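Local coordinates for DUF3256 domain-containing protein (Porphyromonas gingivalis W83, PDB 2P3P) that is of unknown function but can bind a magnesium ion, and is a domain of a protein that probably carries a transmembrane helix, at residues H100-S105 and T173-E178; Q124-E129 and L166-T171; Y143-A148 and K181-I186. All blocks are in the same frame, centred on the assembly; numbering follows the deposited sequence. Where two conformers were deposited one is given.

Contact 1: residues H100-S105 and T173-E178; sequences HPVADS and TETLAE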
loop_
_atom_site.group_PDB
_atom_site.type_symbol
_atom_site.label_atom_id
_atom_site.label_comp_id
_atom_site.label_asym_id
_atom_site.label_seq_id
_atom_site.Cartn_x
_atom_site.Cartn_y
_atom_site.Cartn_z
ATOM N N HIS A 100 -0.023 -11.150 -6.650
ATOM C CA HIS A 100 -0.272 -12.557 -6.896
ATOM C C HIS A 100 0.500 -13.377 -5.849
ATOM O O HIS A 100 1.613 -12.983 -5.488
ATOM C CB HIS A 100 0.209 -12.907 -8.291
ATOM C CG HIS A 100 -0.533 -12.171 -9.356
ATOM N ND1 HIS A 100 -1.832 -12.479 -9.685
ATOM C CD2 HIS A 100 -0.194 -11.094 -10.110
ATOM C CE1 HIS A 100 -2.255 -11.652 -10.626
ATOM N NE2 HIS A 100 -1.287 -10.796 -10.895
ATOM N N PRO A 101 -0.051 -14.518 -5.391
ATOM C CA PRO A 101 -1.323 -15.147 -5.779
ATOM C C PRO A 101 -2.602 -14.467 -5.275
ATOM O O PRO A 101 -3.658 -14.665 -5.868
ATOM C CB PRO A 101 -1.195 -16.581 -5.244
ATOM C CG PRO A 101 -0.207 -16.520 -4.173
ATOM C CD PRO A 101 0.691 -15.346 -4.415
ATOM N N VAL A 102 -2.519 -13.662 -4.212
ATOM C CA VAL A 102 -3.668 -12.848 -3.780
ATOM C C VAL A 102 -3.176 -11.487 -3.267
ATOM O O VAL A 102 -2.266 -11.418 -2.451
ATOM C CB VAL A 102 -4.533 -13.561 -2.708
ATOM C CG1 VAL A 102 -5.841 -12.770 -2.436
ATOM C CG2 VAL A 102 -4.877 -14.978 -3.129
ATOM N N ALA A 103 -3.803 -10.417 -3.749
ATOM C CA ALA A 103 -3.358 -9.053 -3.472
ATOM C C ALA A 103 -3.438 -8.787 -1.970
ATOM O O ALA A 103 -4.450 -9.083 -1.346
ATOM C CB ALA A 103 -4.191 -8.047 -4.267
ATOM N N ASP A 104 -2.330 -8.324 -1.395
ATOM C CA ASP A 104 -2.169 -8.167 0.049
ATOM C C ASP A 104 -1.073 -7.143 0.287
ATOM O O ASP A 104 0.021 -7.236 -0.297
ATOM C CB ASP A 104 -1.876 -9.538 0.682
ATOM C CG ASP A 104 -1.966 -9.529 2.199
ATOM O OD1 ASP A 104 -2.920 -8.912 2.757
ATOM O OD2 ASP A 104 -1.088 -10.194 2.855
ATOM N N SER A 105 -1.384 -6.143 1.111
ATOM C CA SER A 105 -0.542 -4.992 1.315
ATOM C C SER A 105 0.096 -4.995 2.710
ATOM O O SER A 105 -0.508 -5.465 3.665
ATOM C CB SER A 105 -1.382 -3.714 1.163
ATOM O OG SER A 105 -1.887 -3.574 -0.160
ATOM N N THR A 173 -12.809 -12.592 -0.692
ATOM C CA THR A 173 -13.876 -13.068 -1.539
ATOM C C THR A 173 -13.365 -13.724 -2.816
ATOM O O THR A 173 -13.828 -14.799 -3.180
ATOM C CB THR A 173 -14.890 -11.985 -1.896
ATOM O OG1 THR A 173 -15.466 -11.452 -0.703
ATOM C CG2 THR A 173 -15.999 -12.586 -2.811
ATOM N N GLU A 174 -12.369 -13.138 -3.465
ATOM C CA GLU A 174 -11.815 -13.768 -4.687
ATOM C C GLU A 174 -11.123 -15.117 -4.446
ATOM O O GLU A 174 -11.049 -15.933 -5.360
ATOM C CB GLU A 174 -10.907 -12.809 -5.435
ATOM C CG GLU A 174 -9.678 -12.384 -4.696
ATOM C CD GLU A 174 -9.090 -11.145 -5.304
ATOM O OE1 GLU A 174 -9.591 -10.033 -4.991
ATOM O OE2 GLU A 174 -8.158 -11.289 -6.139
ATOM N N THR A 175 -10.708 -15.386 -3.209
ATOM C CA THR A 175 -10.087 -16.669 -2.842
ATOM C C THR A 175 -11.084 -17.840 -2.694
ATOM O O THR A 175 -10.689 -19.003 -2.762
ATOM C CB THR A 175 -9.210 -16.542 -1.568
ATOM O OG1 THR A 175 -10.020 -16.331 -0.404
ATOM C CG2 THR A 175 -8.178 -15.397 -1.710
ATOM N N LEU A 176 -12.372 -17.530 -2.518
ATOM C CA LEU A 176 -13.368 -18.532 -2.209
ATOM C C LEU A 176 -13.720 -19.358 -3.442
ATOM O O LEU A 176 -13.703 -18.847 -4.551
ATOM C CB LEU A 176 -14.646 -17.866 -1.694
ATOM C CG LEU A 176 -14.493 -16.949 -0.481
ATOM C CD1 LEU A 176 -15.883 -16.333 -0.112
ATOM C CD2 LEU A 176 -13.880 -17.723 0.667
ATOM N N ALA A 177 -14.036 -20.634 -3.242
ATOM C CA ALA A 177 -14.547 -21.476 -4.307
ATOM C C ALA A 177 -15.861 -20.913 -4.881
ATOM O O ALA A 177 -16.617 -20.170 -4.194
ATOM C CB ALA A 177 -14.757 -22.877 -3.791
ATOM N N GLU A 178 -16.147 -21.254 -6.138
ATOM C CA GLU A 178 -17.363 -20.743 -6.775
ATOM C C GLU A 178 -18.643 -21.098 -6.009
ATOM O O GLU A 178 -19.566 -20.267 -5.919
ATOM C CB GLU A 178 -17.445 -21.140 -8.245
ATOM C CG GLU A 178 -16.478 -20.326 -9.130
ATOM C CD GLU A 178 -16.694 -18.827 -8.995
ATOM O OE1 GLU A 178 -17.870 -18.403 -9.011
ATOM O OE2 GLU A 178 -15.706 -18.070 -8.839
HETATM O O HOH W 1 -6.111 -10.151 -5.596
#
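Val102 and Thr175 make the main apolar contact between the two segments. Both methyls of Val102 close on one methyl of Thr175: CG2 of Thr175 lies 3.6 Å from Val102 CG1 and 3.6 Å from Val102 CG2. The two short side chains cross at about a right angle. Thr175 CG2 therefore sits in the fork of the valine. The chi1 of Val102, -172°, sets CG1 opposite the backbone N and leaves CG2 on the N side, which spreads the fork toward the threonine. Val102 was modelled in two conformers, and this account holds for one of them. At the margin, CG of Glu174 comes to 4.5 Å from Val102 CG1, a loose contact.

Any polar link would pass through a water. Ala103 N donates to water 1 over 3.0 Å. The water donates in turn toward Glu174 OE2, but the 2.4 Å separation between the water and this oxygen is too short to trust, so that half of the bridge is doubtful. No direct hydrogen bond joins the segments.

Other polar bonds shape each side separately. Thr175 turns its hydroxyl back to Val172 O, which leaves the methyl to face the valine. Leu176 N bonds to Thr173 O at 3.2 Å and closes a turn in 173-178. On the other side, a cis peptide precedes Pro101 in the connection between strands 90-98 and 104-111.

The contact joins this hairpin connection of the large sheet to the loop between strand 165-170 and helix 181-184. It is small and lies at the surface. Three methyls and a doubtful water bridge imply a light apolar touch; the direct hydrogen bonds of Ala103 O and Thr175 OG1 go to residues outside the two segments.

Contact 2: residues Q124-E129 and L166-T171; sequences QQPRIE and LSIRQT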
loop_
_atom_site.group_PDB
_atom_site.type_symbol
_atom_site.label_atom_id
_atom_site.label_comp_id
_atom_site.label_asym_id
_atom_site.label_seq_id
_atom_site.Cartn_x
_atom_site.Cartn_y
_atom_site.Cartn_z
ATOM N N GLN A 124 -4.040 1.024 12.282
ATOM C CA GLN A 124 -4.532 -0.220 12.859
ATOM C C GLN A 124 -5.229 -1.025 11.760
ATOM O O GLN A 124 -6.268 -0.614 11.261
ATOM C CB GLN A 124 -5.536 0.036 14.004
ATOM C CG GLN A 124 -6.130 -1.190 14.621
ATOM C CD GLN A 124 -7.070 -0.894 15.826
ATOM O OE1 GLN A 124 -7.036 0.209 16.430
ATOM N NE2 GLN A 124 -7.866 -1.891 16.207
ATOM N N GLN A 125 -4.718 -2.204 11.450
ATOM C CA GLN A 125 -5.321 -3.030 10.393
ATOM C C GLN A 125 -6.768 -3.400 10.791
ATOM O O GLN A 125 -7.003 -3.856 11.898
ATOM C CB GLN A 125 -4.511 -4.323 10.195
ATOM C CG GLN A 125 -4.919 -5.200 9.028
ATOM C CD GLN A 125 -4.399 -4.709 7.677
ATOM O OE1 GLN A 125 -4.110 -3.548 7.522
ATOM N NE2 GLN A 125 -4.327 -5.593 6.695
ATOM N N PRO A 126 -7.740 -3.155 9.908
ATOM C CA PRO A 126 -9.093 -3.590 10.262
ATOM C C PRO A 126 -9.212 -5.104 10.366
ATOM O O PRO A 126 -8.360 -5.810 9.817
ATOM C CB PRO A 126 -9.960 -3.064 9.118
ATOM C CG PRO A 126 -9.063 -2.761 8.000
ATOM C CD PRO A 126 -7.673 -2.512 8.579
ATOM N N ARG A 127 -10.188 -5.557 11.160
ATOM C CA ARG A 127 -10.573 -6.966 11.258
ATOM C C ARG A 127 -11.447 -7.302 10.073
ATOM O O ARG A 127 -12.082 -6.409 9.487
ATOM C CB ARG A 127 -11.360 -7.256 12.546
ATOM C CG ARG A 127 -10.576 -7.018 13.834
ATOM C CD ARG A 127 -11.434 -7.144 15.097
ATOM N NE ARG A 127 -12.236 -8.370 15.114
ATOM C CZ ARG A 127 -12.767 -8.928 16.199
ATOM N NH1 ARG A 127 -13.478 -10.032 16.073
ATOM N NH2 ARG A 127 -12.574 -8.405 17.404
ATOM N N ILE A 128 -11.535 -8.587 9.746
ATOM C CA ILE A 128 -12.362 -8.960 8.609
ATOM C C ILE A 128 -13.830 -8.578 8.882
ATOM O O ILE A 128 -14.596 -8.339 7.941
ATOM C CB ILE A 128 -12.213 -10.455 8.230
ATOM C CG1 ILE A 128 -12.822 -10.741 6.857
ATOM C CG2 ILE A 128 -12.873 -11.380 9.303
ATOM C CD1 ILE A 128 -12.239 -9.942 5.693
ATOM N N GLU A 129 -14.248 -8.508 10.156
ATOM C CA GLU A 129 -15.649 -8.219 10.453
ATOM C C GLU A 129 -16.053 -6.812 10.057
ATOM O O GLU A 129 -17.254 -6.536 9.877
ATOM C CB GLU A 129 -16.023 -8.484 11.938
ATOM C CG GLU A 129 -15.386 -7.519 12.967
ATOM C CD GLU A 129 -15.949 -7.666 14.378
ATOM O OE1 GLU A 129 -16.900 -8.482 14.619
ATOM O OE2 GLU A 129 -15.446 -6.934 15.256
ATOM N N LEU A 166 -6.660 6.889 2.304
ATOM C CA LEU A 166 -6.406 5.548 1.747
ATOM C C LEU A 166 -7.684 4.761 1.812
ATOM O O LEU A 166 -8.568 5.084 2.629
ATOM C CB LEU A 166 -5.278 4.811 2.474
ATOM C CG LEU A 166 -5.425 4.245 3.894
ATOM C CD1 LEU A 166 -6.334 3.029 3.974
ATOM C CD2 LEU A 166 -4.010 3.860 4.442
ATOM N N SER A 167 -7.775 3.753 0.937
ATOM C CA SER A 167 -8.876 2.835 0.867
ATOM C C SER A 167 -8.311 1.422 0.994
ATOM O O SER A 167 -7.194 1.137 0.550
ATOM C CB SER A 167 -9.595 3.040 -0.473
ATOM O OG SER A 167 -10.750 2.275 -0.605
ATOM N N ILE A 168 -9.024 0.551 1.684
ATOM C CA ILE A 168 -8.573 -0.833 1.871
ATOM C C ILE A 168 -9.725 -1.766 1.561
ATOM O O ILE A 168 -10.840 -1.569 2.059
ATOM C CB ILE A 168 -7.960 -1.049 3.293
ATOM C CG1 ILE A 168 -7.335 -2.461 3.454
ATOM C CG2 ILE A 168 -9.003 -0.658 4.419
ATOM C CD1 ILE A 168 -6.604 -2.631 4.806
ATOM N N ARG A 169 -9.445 -2.793 0.763
ATOM C CA ARG A 169 -10.436 -3.734 0.288
ATOM C C ARG A 169 -9.989 -5.118 0.748
ATOM O O ARG A 169 -8.789 -5.434 0.681
ATOM C CB ARG A 169 -10.581 -3.697 -1.240
ATOM C CG ARG A 169 -9.353 -4.080 -2.014
ATOM C CD ARG A 169 -9.484 -3.922 -3.536
ATOM N NE ARG A 169 -9.792 -2.542 -3.936
ATOM C CZ ARG A 169 -10.512 -2.217 -5.015
ATOM N NH1 ARG A 169 -10.982 -3.147 -5.829
ATOM N NH2 ARG A 169 -10.746 -0.955 -5.298
ATOM N N GLN A 170 -10.925 -5.894 1.288
ATOM C CA GLN A 170 -10.658 -7.299 1.527
ATOM C C GLN A 170 -10.561 -8.025 0.197
ATOM O O GLN A 170 -11.316 -7.773 -0.746
ATOM C CB GLN A 170 -11.640 -7.960 2.536
ATOM C CG GLN A 170 -13.147 -7.971 2.158
ATOM C CD GLN A 170 -13.499 -9.069 1.173
ATOM O OE1 GLN A 170 -12.741 -10.018 1.007
ATOM N NE2 GLN A 170 -14.589 -8.891 0.451
ATOM N N THR A 171 -9.589 -8.916 0.107
ATOM C CA THR A 171 -9.425 -9.713 -1.096
ATOM C C THR A 171 -9.644 -11.190 -0.782
ATOM O O THR A 171 -9.189 -12.043 -1.544
ATOM C CB THR A 171 -8.067 -9.474 -1.774
ATOM O OG1 THR A 171 -7.017 -9.692 -0.837
ATOM C CG2 THR A 171 -7.913 -8.034 -2.306
#
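Ile168 reaches from strand 165-170 to Gln125 and Pro126. Its CG1 stands opposite the backbone N (chi1 -174°) and the chain runs on extended, which carries CD1 to the proline. Ile168 CD1 meets the proline ring at Pro126 CD, 3.9 Å away. Ile168 CG2 lies farther off, 4.2 Å from Pro126 CG. The amide of Gln125 flanks the same methyl, with OE1 at 3.8 Å from Ile168 CD1. This is packing only; Gln125 OE1 has its hydrogen bond from Trp123 NE1.

Two residues on, Gln170 faces Ile128. Ile128 CD1 touches Gln170 CB at 3.8 Å and Gln170 CG at 4.1 Å. The isoleucine thus meets the aliphatic base of the glutamine, whose chain bends at chi2 (80°). Its amide goes to other partners: NE2 donates to Thr173 OG1 and Ser189 O.

Strand 165-170 lies between strands 155-159 and 193-197 in the four-stranded sheet. Segment 124-129 runs over one face of it, on the way from strand 116-117 to helix 141-146. Met155, Val157, Leu193 and Tyr195 of the flanking strands pack around Ile168, and Tyr195 also touches Pro126.

Contact 3: residues Y143-A148 and K181-I186; sequences YQAIYA and KPLAAI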
loop_
_atom_site.group_PDB
_atom_site.type_symbol
_atom_site.label_atom_id
_atom_site.label_comp_id
_atom_site.label_asym_id
_atom_site.label_seq_id
_atom_site.Cartn_x
_atom_site.Cartn_y
_atom_site.Cartn_z
ATOM N N TYR A 143 -22.372 -18.117 7.432
ATOM C CA TYR A 143 -21.207 -17.705 8.164
ATOM C C TYR A 143 -20.366 -18.882 8.653
ATOM O O TYR A 143 -19.129 -18.885 8.460
ATOM C CB TYR A 143 -21.584 -16.786 9.333
ATOM C CG TYR A 143 -20.409 -16.260 10.113
ATOM C CD1 TYR A 143 -19.862 -15.006 9.841
ATOM C CD2 TYR A 143 -19.871 -16.986 11.159
ATOM C CE1 TYR A 143 -18.806 -14.520 10.600
ATOM C CE2 TYR A 143 -18.799 -16.511 11.891
ATOM C CZ TYR A 143 -18.308 -15.274 11.630
ATOM O OH TYR A 143 -17.276 -14.837 12.394
ATOM N N GLN A 144 -21.010 -19.870 9.287
ATOM C CA GLN A 144 -20.317 -21.041 9.813
ATOM C C GLN A 144 -19.613 -21.868 8.725
ATOM O O GLN A 144 -18.483 -22.373 8.957
ATOM C CB GLN A 144 -21.282 -21.898 10.697
ATOM C CG GLN A 144 -21.555 -21.178 12.025
ATOM C CD GLN A 144 -22.724 -21.741 12.891
ATOM O OE1 GLN A 144 -23.593 -22.485 12.419
ATOM N NE2 GLN A 144 -22.728 -21.360 14.185
ATOM N N ALA A 145 -20.211 -21.933 7.540
ATOM C CA ALA A 145 -19.628 -22.646 6.416
ATOM C C ALA A 145 -18.392 -21.919 5.844
ATOM O O ALA A 145 -17.444 -22.562 5.388
ATOM C CB ALA A 145 -20.693 -22.883 5.318
ATOM N N ILE A 146 -18.391 -20.584 5.855
ATOM C CA ILE A 146 -17.297 -19.788 5.251
ATOM C C ILE A 146 -16.228 -19.386 6.293
ATOM O O ILE A 146 -15.111 -19.073 5.917
ATOM C CB ILE A 146 -17.846 -18.472 4.642
ATOM C CG1 ILE A 146 -18.841 -18.758 3.516
ATOM C CG2 ILE A 146 -16.685 -17.487 4.189
ATOM C CD1 ILE A 146 -18.392 -19.843 2.522
ATOM N N TYR A 147 -16.570 -19.449 7.580
ATOM C CA TYR A 147 -15.754 -18.910 8.665
ATOM C C TYR A 147 -14.263 -19.229 8.514
ATOM O O TYR A 147 -13.416 -18.350 8.552
ATOM C CB TYR A 147 -16.209 -19.473 10.022
ATOM C CG TYR A 147 -15.367 -18.966 11.145
ATOM C CD1 TYR A 147 -15.466 -17.639 11.535
ATOM C CD2 TYR A 147 -14.415 -19.773 11.780
ATOM C CE1 TYR A 147 -14.693 -17.122 12.549
ATOM C CE2 TYR A 147 -13.627 -19.253 12.814
ATOM C CZ TYR A 147 -13.778 -17.916 13.181
ATOM O OH TYR A 147 -13.030 -17.337 14.183
ATOM N N ALA A 148 -13.945 -20.500 8.369
ATOM C CA ALA A 148 -12.537 -20.915 8.287
ATOM C C ALA A 148 -11.829 -20.399 7.012
ATOM O O ALA A 148 -10.578 -20.345 6.975
ATOM C CB ALA A 148 -12.420 -22.414 8.419
ATOM N N LYS A 181 -19.078 -18.656 -2.848
ATOM C CA LYS A 181 -19.313 -17.235 -3.003
ATOM C C LYS A 181 -20.764 -16.856 -2.692
ATOM O O LYS A 181 -21.000 -15.846 -2.023
ATOM C CB LYS A 181 -18.835 -16.711 -4.360
ATOM C CG LYS A 181 -17.299 -16.697 -4.484
ATOM C CD LYS A 181 -16.827 -16.236 -5.839
ATOM C CE LYS A 181 -15.312 -16.405 -5.966
ATOM N NZ LYS A 181 -14.751 -15.887 -7.237
ATOM N N PRO A 182 -21.741 -17.654 -3.116
ATOM C CA PRO A 182 -23.129 -17.290 -2.726
ATOM C C PRO A 182 -23.431 -17.281 -1.203
ATOM O O PRO A 182 -24.285 -16.521 -0.761
ATOM C CB PRO A 182 -23.991 -18.305 -3.494
ATOM C CG PRO A 182 -23.098 -18.775 -4.613
ATOM C CD PRO A 182 -21.730 -18.820 -4.017
ATOM N N LEU A 183 -22.679 -18.049 -0.407
ATOM C CA LEU A 183 -22.886 -18.069 1.039
ATOM C C LEU A 183 -22.257 -16.816 1.598
ATOM O O LEU A 183 -22.900 -16.060 2.324
ATOM C CB LEU A 183 -22.250 -19.276 1.695
ATOM C CG LEU A 183 -22.782 -20.642 1.255
ATOM C CD1 LEU A 183 -21.897 -21.745 1.888
ATOM C CD2 LEU A 183 -24.258 -20.760 1.627
ATOM N N ALA A 184 -21.009 -16.574 1.215
ATOM C CA ALA A 184 -20.316 -15.375 1.649
ATOM C C ALA A 184 -21.026 -14.073 1.285
ATOM O O ALA A 184 -20.945 -13.079 2.023
ATOM C CB ALA A 184 -18.874 -15.403 1.101
ATOM N N ALA A 185 -21.750 -14.072 0.174
ATOM C CA ALA A 185 -22.347 -12.830 -0.328
ATOM C C ALA A 185 -23.372 -12.215 0.639
ATOM O O ALA A 185 -23.657 -11.008 0.556
ATOM C CB ALA A 185 -23.011 -13.075 -1.706
ATOM N N ILE A 186 -23.966 -13.041 1.504
ATOM C CA ILE A 186 -24.981 -12.552 2.442
ATOM C C ILE A 186 -24.390 -11.731 3.561
ATOM O O ILE A 186 -25.151 -11.020 4.248
ATOM C CB ILE A 186 -25.908 -13.671 3.041
ATOM C CG1 ILE A 186 -25.237 -14.504 4.123
ATOM C CG2 ILE A 186 -26.396 -14.581 1.951
ATOM C CD1 ILE A 186 -26.225 -15.367 4.954
#
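Tyr143 O takes two weak backbone hydrogen bonds, from Tyr147 N at 2.8 Å and from Ile146 N, the residue whose side chain packs on Leu183 and Ala184. In the facing segment, Ala185 N bonds to Lys181 O at 2.9 Å. These bonds stay within each segment. The contact between the two is apolar.

Ile146 and Leu183 carry the contact. The chi1 of Ile146, -62°, puts CG1 on the backbone N side, opposite the carbonyl carbon. From there CG1 lies 3.9 Å from Leu183 CB and 4.1 Å from Ala184 CB. CG1 also passes 3.8 Å from Ala184 N. CD1 of Ile146 slants across the leucine, 4.0 Å from Leu183 CD1. The same leucine methyl, CD1, rests on Ala145 CB at 3.8 Å, while Leu183 also touches Ala142 of helix 141-146.

Helix 141-146 and the short helix 181-184 meet here at one end of the molecule. Ile146 comes three residues before Ser149, a magnesium ligand in a structure of this protein. With no hydrogen bond or salt bridge across it, the pairing of the helices rests on the fit of isoleucine, leucine and alanine carbons.

In the fold
Contacts 1 and 2 have centres about 14 Å apart and touch directly: Ala103 O lies 2.7 Å from Thr171 OG1, a probable hydrogen bond. Contacts 1 and 3 meet through Leu176, whose CD1 is 3.4 Å from Ala184 CB; their centres are about 15 Å apart. Contacts 2 and 3 do not touch, with nearest atoms about 6 Å apart. Contact 1 thus lies beside both others. Ser149, which binds magnesium in a structure of this protein though no ion is bound to this chain, is about 4 Å between side chains from Ile146, about 6 Å from Thr175 and about 10 Å from Ile128.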